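PDB 4KCV: pyruvate kinase 1 from Trypanosoma brucei brucei, which catalyses the last step of glycolysis, the transfer of a phosphoryl group from phosphoenolpyruvate to ADP, giving pyruvate and ATP. Local coordinates for residues Val25-Pro30 against Met329-Thr334; Ile142-Gly147 against Arg176-Pro181; Gly182-Leu187 against Glu241-Val246. All coordinates share one frame; numbering follows the deposited sequence.

Interaction 1: Val25-Pro30 against Met329-Thr334; sequences VCTIGP and MLSGET. With AKG (2-oxoglutaric acid), chain E.
Leu-330 O is gripped twice by one residue: Thr-27 OG1 donates to it at 2.7 Å, in the carbonyl plane and on a lone pair, and the backbone Thr-27 N reaches the same oxygen at 3.1 Å, tilted 35° from that plane. The pair belongs to the seam of the pyruvate kinase TIM barrel, where the first strand, 23-27, runs parallel to the eighth, 327-330, and closes the eight-stranded cylinder. One step back along the seam, Leu-330 N donates to Val-25 O at 2.9 Å, and Met-329 CA lends a CA-H...O contact to the same oxygen. With chi1 of -52°, Thr-27 OG1 lies beside its own backbone N, which lets hydroxyl and amide converge on one acceptor; this hydroxyl is also hydrogen-bonded to Arg-50 of the second strand. Side chains alternate across the sheet. On one face Val-25 CB packs against Met-329 CG at 3.9 Å, and the thioether, bent at its last torsion, carries CE to 3.7 Å from C4 of the bound 2-oxoglutarate. On the other face Cys-26 and Leu-330 share cover from Val-344 of helix 340-356, their SG and CD1 lying loosely together. After Leu-330 the chain turns at Ser-331, at the N-cap position of the short helix 332-335; Ser-331 N donates to Glu-333 OE1 at 2.8 Å on the syn side of the carboxylate. The helix thus returns Thr-334 to Thr-27. There its OG1, placed between the backbone N and the carbonyl carbon by chi1 of 53°, donates to Thr-27 O at 2.8 Å, while Thr-334 CG2 rests 4.1 Å from Cys-26 CB.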
# COMPACT_ATOMS: atom_id res chain seq x y z
N VAL A 25 -21.52 28.01 5.60
CA VAL A 25 -22.92 28.37 5.46
C VAL A 25 -23.42 28.97 6.77
O VAL A 25 -23.26 28.35 7.84
CB VAL A 25 -23.77 27.09 5.15
CG1 VAL A 25 -25.22 27.44 4.91
CG2 VAL A 25 -23.21 26.36 3.94
N CYS A 26 -23.98 30.19 6.71
CA CYS A 26 -24.59 30.84 7.88
C CYS A 26 -26.09 31.04 7.71
O CYS A 26 -26.55 31.58 6.68
CB CYS A 26 -23.94 32.20 8.15
SG CYS A 26 -22.15 32.11 8.25
N THR A 27 -26.84 30.62 8.73
CA THR A 27 -28.26 30.91 8.85
C THR A 27 -28.49 32.36 9.28
O THR A 27 -27.90 32.84 10.25
CB THR A 27 -28.91 29.97 9.89
OG1 THR A 27 -28.59 28.62 9.57
CG2 THR A 27 -30.46 30.14 9.96
N ILE A 28 -29.35 33.06 8.55
CA ILE A 28 -29.62 34.44 8.79
C ILE A 28 -30.83 34.61 9.72
O ILE A 28 -31.78 33.84 9.66
CB ILE A 28 -29.86 35.19 7.48
CG1 ILE A 28 -28.65 35.05 6.55
CG2 ILE A 28 -30.21 36.65 7.76
CD1 ILE A 28 -27.30 35.20 7.26
N GLY A 29 -30.76 35.59 10.61
CA GLY A 29 -31.82 35.79 11.61
C GLY A 29 -31.71 37.18 12.18
O GLY A 29 -31.00 38.01 11.61
N PRO A 30 -32.36 37.45 13.33
CA PRO A 30 -32.42 38.84 13.80
C PRO A 30 -31.05 39.37 14.19
O PRO A 30 -30.82 40.59 14.14
CB PRO A 30 -33.33 38.78 15.04
CG PRO A 30 -33.56 37.30 15.30
CD PRO A 30 -33.30 36.56 14.03
N MET A 329 -21.63 24.38 8.76
CA MET A 329 -22.81 25.21 8.82
C MET A 329 -23.02 25.73 10.23
O MET A 329 -22.68 25.07 11.23
CB MET A 329 -24.05 24.45 8.33
CG MET A 329 -25.31 25.32 8.23
SD MET A 329 -26.64 24.52 7.30
CE MET A 329 -27.74 24.11 8.67
N LEU A 330 -23.60 26.92 10.30
CA LEU A 330 -24.00 27.52 11.54
C LEU A 330 -25.51 27.80 11.46
O LEU A 330 -26.03 28.19 10.39
CB LEU A 330 -23.20 28.81 11.76
CG LEU A 330 -21.69 28.57 11.94
CD1 LEU A 330 -20.91 29.87 11.80
CD2 LEU A 330 -21.42 27.91 13.30
N SER A 331 -26.21 27.51 12.55
CA SER A 331 -27.64 27.77 12.65
C SER A 331 -27.90 28.90 13.64
O SER A 331 -27.70 30.07 13.32
CB SER A 331 -28.40 26.50 13.04
OG SER A 331 -28.32 25.54 11.98
N GLY A 332 -28.32 28.54 14.85
CA GLY A 332 -28.65 29.55 15.87
C GLY A 332 -27.45 30.46 16.18
O GLY A 332 -27.62 31.62 16.52
N GLU A 333 -26.23 29.93 15.97
CA GLU A 333 -25.00 30.68 16.29
C GLU A 333 -24.97 32.04 15.55
O GLU A 333 -24.51 33.04 16.09
CB GLU A 333 -23.75 29.87 15.90
CG GLU A 333 -23.59 28.54 16.64
CD GLU A 333 -24.07 27.34 15.82
OE1 GLU A 333 -25.13 27.43 15.16
OE2 GLU A 333 -23.40 26.29 15.86
N THR A 334 -25.43 32.05 14.30
CA THR A 334 -25.50 33.31 13.53
C THR A 334 -26.93 33.88 13.41
O THR A 334 -27.10 35.09 13.23
CB THR A 334 -24.91 33.16 12.12
OG1 THR A 334 -25.52 32.04 11.46
CG2 THR A 334 -23.37 32.92 12.18
C1 AKG E . -31.11 19.46 11.44
O1 AKG E . -29.94 19.40 11.89
O2 AKG E . -31.97 18.66 11.87
C2 AKG E . -31.47 20.49 10.34
O5 AKG E . -32.63 20.62 9.91
C3 AKG E . -30.36 21.49 9.96
C4 AKG E . -30.70 22.86 10.57
C5 AKG E . -30.38 22.86 12.07
O3 AKG E . -31.03 22.09 12.81
O4 AKG E . -29.50 23.65 12.45

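Interaction 2: Ile142-Gly147 against Arg176-Pro181; sequences IYVDDG and RGINLP
Over one face of the Tyr-143 ring lies the Pro-181 ring, its CG 3.7 Å from the centroid and 15° off the normal, a CH-pi contact shifted toward CE2. The Arg-176 guanidinium has water 1 above one face, offset toward the rim; its plane stands 68° from the Asp-145 carboxylate. Those two side chains run alongside each other, Arg-176 CD touching Asp-145 OD1 at 3.3 Å, but NH2 stays beyond salt-bridge range. Asp-145 OD2 bonds instead to His-170, and OD1 accepts from water 1, which takes Gly-177 N in turn. Segments 142-147 and 176-181 pair in a short antiparallel ladder: Tyr-143 N and Asn-179 N each donate to the other's O, and beyond them Asp-145 N reaches Gly-177 O at 2.7 Å. Water 2 donates to Asn-179 OD1 and accepts from Gly-147 N, tying turn to ladder. On the sheet face away from Tyr-143 and Asn-179, Val-144 CG2 meets Ile-178 CD1 at 3.8 Å. This mixed sheet is the B domain of pyruvate kinases, with 178-179 outermost and 149-158 flanking 141-144 on its other side; Ile-90 and Ile-127 pack on Ile-178, and Asn-179 ND2 bonds to Glu-269 of barrel helix 263-269, joining the two domains.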
# COMPACT_ATOMS: atom_id res chain seq x y z
N ILE A 142 -42.09 5.41 20.18
CA ILE A 142 -42.53 6.67 19.59
C ILE A 142 -41.83 7.79 20.34
O ILE A 142 -41.82 7.80 21.57
CB ILE A 142 -44.06 6.85 19.70
CG1 ILE A 142 -44.79 5.80 18.86
CG2 ILE A 142 -44.47 8.26 19.27
CD1 ILE A 142 -46.29 5.71 19.15
N TYR A 143 -41.23 8.73 19.61
CA TYR A 143 -40.55 9.87 20.24
C TYR A 143 -41.42 11.08 20.13
O TYR A 143 -41.99 11.34 19.06
CB TYR A 143 -39.22 10.16 19.55
CG TYR A 143 -38.15 9.13 19.82
CD1 TYR A 143 -38.29 8.19 20.83
CD2 TYR A 143 -36.99 9.10 19.04
CE1 TYR A 143 -37.30 7.25 21.06
CE2 TYR A 143 -35.99 8.17 19.29
CZ TYR A 143 -36.14 7.27 20.31
OH TYR A 143 -35.14 6.35 20.57
N VAL A 144 -41.45 11.89 21.19
CA VAL A 144 -42.27 13.07 21.23
C VAL A 144 -41.43 14.27 21.65
O VAL A 144 -40.64 14.19 22.59
CB VAL A 144 -43.45 12.90 22.23
CG1 VAL A 144 -44.48 14.00 22.04
CG2 VAL A 144 -44.10 11.52 22.04
N ASP A 145 -41.59 15.37 20.92
CA ASP A 145 -41.01 16.64 21.32
C ASP A 145 -39.49 16.60 21.19
O ASP A 145 -38.79 16.65 22.19
CB ASP A 145 -41.40 16.97 22.76
CG ASP A 145 -41.58 18.45 22.99
OD1 ASP A 145 -41.45 19.22 22.02
OD2 ASP A 145 -41.84 18.84 24.13
N ASP A 146 -39.00 16.44 19.96
CA ASP A 146 -37.56 16.26 19.70
C ASP A 146 -36.93 15.18 20.56
O ASP A 146 -35.83 15.36 21.05
CB ASP A 146 -36.80 17.57 19.88
CG ASP A 146 -36.87 18.44 18.66
OD1 ASP A 146 -37.36 17.98 17.61
OD2 ASP A 146 -36.48 19.61 18.75
N GLY A 147 -37.66 14.10 20.78
CA GLY A 147 -37.09 12.91 21.39
C GLY A 147 -36.95 13.02 22.89
O GLY A 147 -36.33 12.18 23.52
N ARG A 176 -46.85 19.04 19.50
CA ARG A 176 -45.41 18.77 19.51
C ARG A 176 -44.99 17.86 18.36
O ARG A 176 -45.81 17.10 17.82
CB ARG A 176 -44.98 18.16 20.85
CG ARG A 176 -45.35 19.00 22.06
CD ARG A 176 -44.53 20.29 22.09
NE ARG A 176 -45.06 21.22 21.12
CZ ARG A 176 -44.50 22.38 20.80
NH1 ARG A 176 -45.05 23.13 19.86
NH2 ARG A 176 -43.41 22.81 21.42
N GLY A 177 -43.71 17.92 18.00
CA GLY A 177 -43.16 17.05 16.96
C GLY A 177 -43.12 15.59 17.36
O GLY A 177 -42.93 15.26 18.54
N ILE A 178 -43.29 14.70 16.37
CA ILE A 178 -43.26 13.25 16.58
C ILE A 178 -42.21 12.61 15.67
O ILE A 178 -42.08 12.96 14.49
CB ILE A 178 -44.63 12.60 16.26
CG1 ILE A 178 -45.68 13.02 17.30
CG2 ILE A 178 -44.50 11.08 16.19
CD1 ILE A 178 -45.60 12.24 18.61
N ASN A 179 -41.45 11.66 16.22
CA ASN A 179 -40.53 10.89 15.40
C ASN A 179 -40.79 9.42 15.61
O ASN A 179 -41.10 8.99 16.71
CB ASN A 179 -39.06 11.23 15.75
CG ASN A 179 -38.71 12.68 15.41
OD1 ASN A 179 -38.91 13.57 16.22
ND2 ASN A 179 -38.26 12.91 14.19
N LEU A 180 -40.72 8.66 14.53
CA LEU A 180 -40.87 7.23 14.63
C LEU A 180 -39.53 6.54 14.29
O LEU A 180 -39.24 6.29 13.12
CB LEU A 180 -42.00 6.79 13.70
CG LEU A 180 -43.30 7.57 13.93
CD1 LEU A 180 -44.31 7.28 12.82
CD2 LEU A 180 -43.87 7.23 15.30
N PRO A 181 -38.68 6.34 15.31
CA PRO A 181 -37.28 5.94 15.04
C PRO A 181 -37.21 4.57 14.39
O PRO A 181 -37.93 3.65 14.79
CB PRO A 181 -36.66 5.90 16.44
CG PRO A 181 -37.82 5.68 17.36
CD PRO A 181 -38.97 6.42 16.75
O HOH W 1 -41.84 19.38 19.22
O HOH W 2 -39.84 13.63 18.74

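Interaction 3: Gly182-Leu187 against Glu241-Val246; sequences GCEVDL and ENHQGV. With MG (magnesium ion), chain C.
The irregular chain of Gly-182 to Val-185 passes along the first turn of helix 243-247, Gly-182 and His-243 bringing their CA atoms within 5.9 Å. Gly-182 CA lies over one face of the His-243 imidazole, 3.7 Å from its centroid, in a CH-pi contact, while Cys-183 O sits at the ring edge. A chi1 of 83° turns the ring back over its own backbone; there ND1 lies 2.7 Å from water 3, which accepts from Gly-182 N and His-243 N. Gln-244 OE1 takes two donors from opposite faces of its amide: Val-185 N at 3.0 Å, 51° out of the plane, and Asn-242 ND2 at 3.2 Å, tilted less steeply. The Glu-184 carboxylate stacks on that amide, the planes 10° apart, and water 4 links them, weakly on the Glu-184 side. Asn-242 caps the helix, OD1 accepting from Gly-245 N. Just before it, in the active site of the barrel, Glu-241 touches the 2-oxoglutarate and its OE1 binds, at 2.3 Å, the magnesium ion that water 6 and Asp-265 also coordinate. The helix follows barrel strand 235-240; helix 263-269 packs on Asn-242 and Val-246, and Phe-13 of a second subunit lies against His-243.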
# COMPACT_ATOMS: atom_id res chain seq x y z
N GLY A 182 -36.42 4.46 13.33
CA GLY A 182 -36.20 3.19 12.67
C GLY A 182 -37.40 2.78 11.84
O GLY A 182 -37.45 1.68 11.31
N CYS A 183 -38.36 3.69 11.71
CA CYS A 183 -39.65 3.37 11.11
C CYS A 183 -39.74 3.98 9.71
O CYS A 183 -39.41 5.15 9.51
CB CYS A 183 -40.81 3.88 11.98
SG CYS A 183 -40.97 3.14 13.63
N GLU A 184 -40.22 3.18 8.76
CA GLU A 184 -40.57 3.70 7.44
C GLU A 184 -41.67 4.76 7.57
O GLU A 184 -42.62 4.58 8.33
CB GLU A 184 -41.07 2.57 6.55
CG GLU A 184 -40.42 2.54 5.18
CD GLU A 184 -39.02 1.96 5.22
OE1 GLU A 184 -38.32 2.12 6.25
OE2 GLU A 184 -38.61 1.33 4.22
N VAL A 185 -41.52 5.87 6.87
CA VAL A 185 -42.47 6.95 7.00
C VAL A 185 -42.88 7.42 5.63
O VAL A 185 -42.04 7.72 4.80
CB VAL A 185 -41.89 8.12 7.82
CG1 VAL A 185 -42.65 9.40 7.54
CG2 VAL A 185 -41.93 7.80 9.30
N ASP A 186 -44.18 7.45 5.37
CA ASP A 186 -44.68 7.68 4.01
C ASP A 186 -45.36 9.04 3.85
O ASP A 186 -46.54 9.12 3.55
CB ASP A 186 -45.63 6.56 3.59
CG ASP A 186 -45.39 6.10 2.15
OD1 ASP A 186 -44.47 6.63 1.49
OD2 ASP A 186 -46.12 5.20 1.69
N LEU A 187 -44.61 10.11 4.07
CA LEU A 187 -45.09 11.45 3.83
C LEU A 187 -44.62 11.92 2.46
O LEU A 187 -43.60 11.45 1.95
CB LEU A 187 -44.56 12.41 4.91
CG LEU A 187 -44.99 12.21 6.36
CD1 LEU A 187 -44.14 13.09 7.29
CD2 LEU A 187 -46.47 12.53 6.54
N GLU A 241 -32.03 13.07 7.39
CA GLU A 241 -32.53 13.33 8.74
C GLU A 241 -33.07 12.12 9.49
O GLU A 241 -33.46 12.25 10.63
CB GLU A 241 -33.61 14.42 8.74
CG GLU A 241 -33.33 15.59 7.83
CD GLU A 241 -34.11 16.83 8.24
OE1 GLU A 241 -33.98 17.22 9.42
OE2 GLU A 241 -34.76 17.45 7.39
N ASN A 242 -33.13 10.96 8.84
CA ASN A 242 -33.62 9.75 9.49
C ASN A 242 -32.98 8.50 8.91
O ASN A 242 -32.16 8.59 8.00
CB ASN A 242 -35.18 9.69 9.44
CG ASN A 242 -35.73 9.15 8.11
OD1 ASN A 242 -35.07 9.21 7.07
ND2 ASN A 242 -36.99 8.63 8.15
N HIS A 243 -33.30 7.34 9.47
CA HIS A 243 -32.61 6.11 9.07
C HIS A 243 -32.87 5.77 7.61
O HIS A 243 -32.00 5.21 6.92
CB HIS A 243 -32.99 4.94 9.98
CG HIS A 243 -34.27 4.29 9.59
ND1 HIS A 243 -35.47 4.88 9.80
CD2 HIS A 243 -34.52 3.19 8.76
CE1 HIS A 243 -36.44 4.14 9.23
NE2 HIS A 243 -35.86 3.11 8.59
N GLN A 244 -34.05 6.11 7.11
CA GLN A 244 -34.39 5.84 5.72
C GLN A 244 -33.44 6.56 4.79
O GLN A 244 -32.99 6.00 3.80
CB GLN A 244 -35.78 6.33 5.39
CG GLN A 244 -36.90 5.39 5.74
CD GLN A 244 -38.24 6.02 5.42
OE1 GLN A 244 -38.75 6.88 6.19
NE2 GLN A 244 -38.72 5.77 4.19
N GLY A 245 -33.21 7.84 5.07
CA GLY A 245 -32.26 8.64 4.28
C GLY A 245 -30.86 8.06 4.27
O GLY A 245 -30.19 8.06 3.24
N VAL A 246 -30.40 7.61 5.44
CA VAL A 246 -29.09 6.95 5.56
C VAL A 246 -29.07 5.65 4.75
O VAL A 246 -28.15 5.40 3.99
CB VAL A 246 -28.75 6.62 7.04
CG1 VAL A 246 -27.42 5.86 7.14
CG2 VAL A 246 -28.70 7.91 7.87
MG MG C . -33.90 19.25 10.53
O HOH W 3 -35.48 6.92 11.62
O HOH W 4 -37.64 3.96 2.39
O HOH W 5 -40.73 7.62 2.52
O HOH W 6 -35.72 19.51 9.00

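Interaction 1 is buried in the barrel, whereas interactions 2 and 3 are partly buried, with bridging waters. The latter two touch where Leu-180 CD1 meets Val-185 CG2 at 4.3 Å, and 176-181 runs directly into 182-187: one continuous chain leaves the edge of the neighbouring sheet and packs on the helix after barrel strand 235-240. Interactions 1 and 2 both rest on strand pairing, parallel between barrel strands in the first and antiparallel in the second; interaction 3 relies on side-chain amides, a histidine ring and bridging waters. Met-329 of interaction 1 and Glu-241 of interaction 3 both reach the 2-oxoglutarate, with nearest atoms of these two contacts about 9 Å apart.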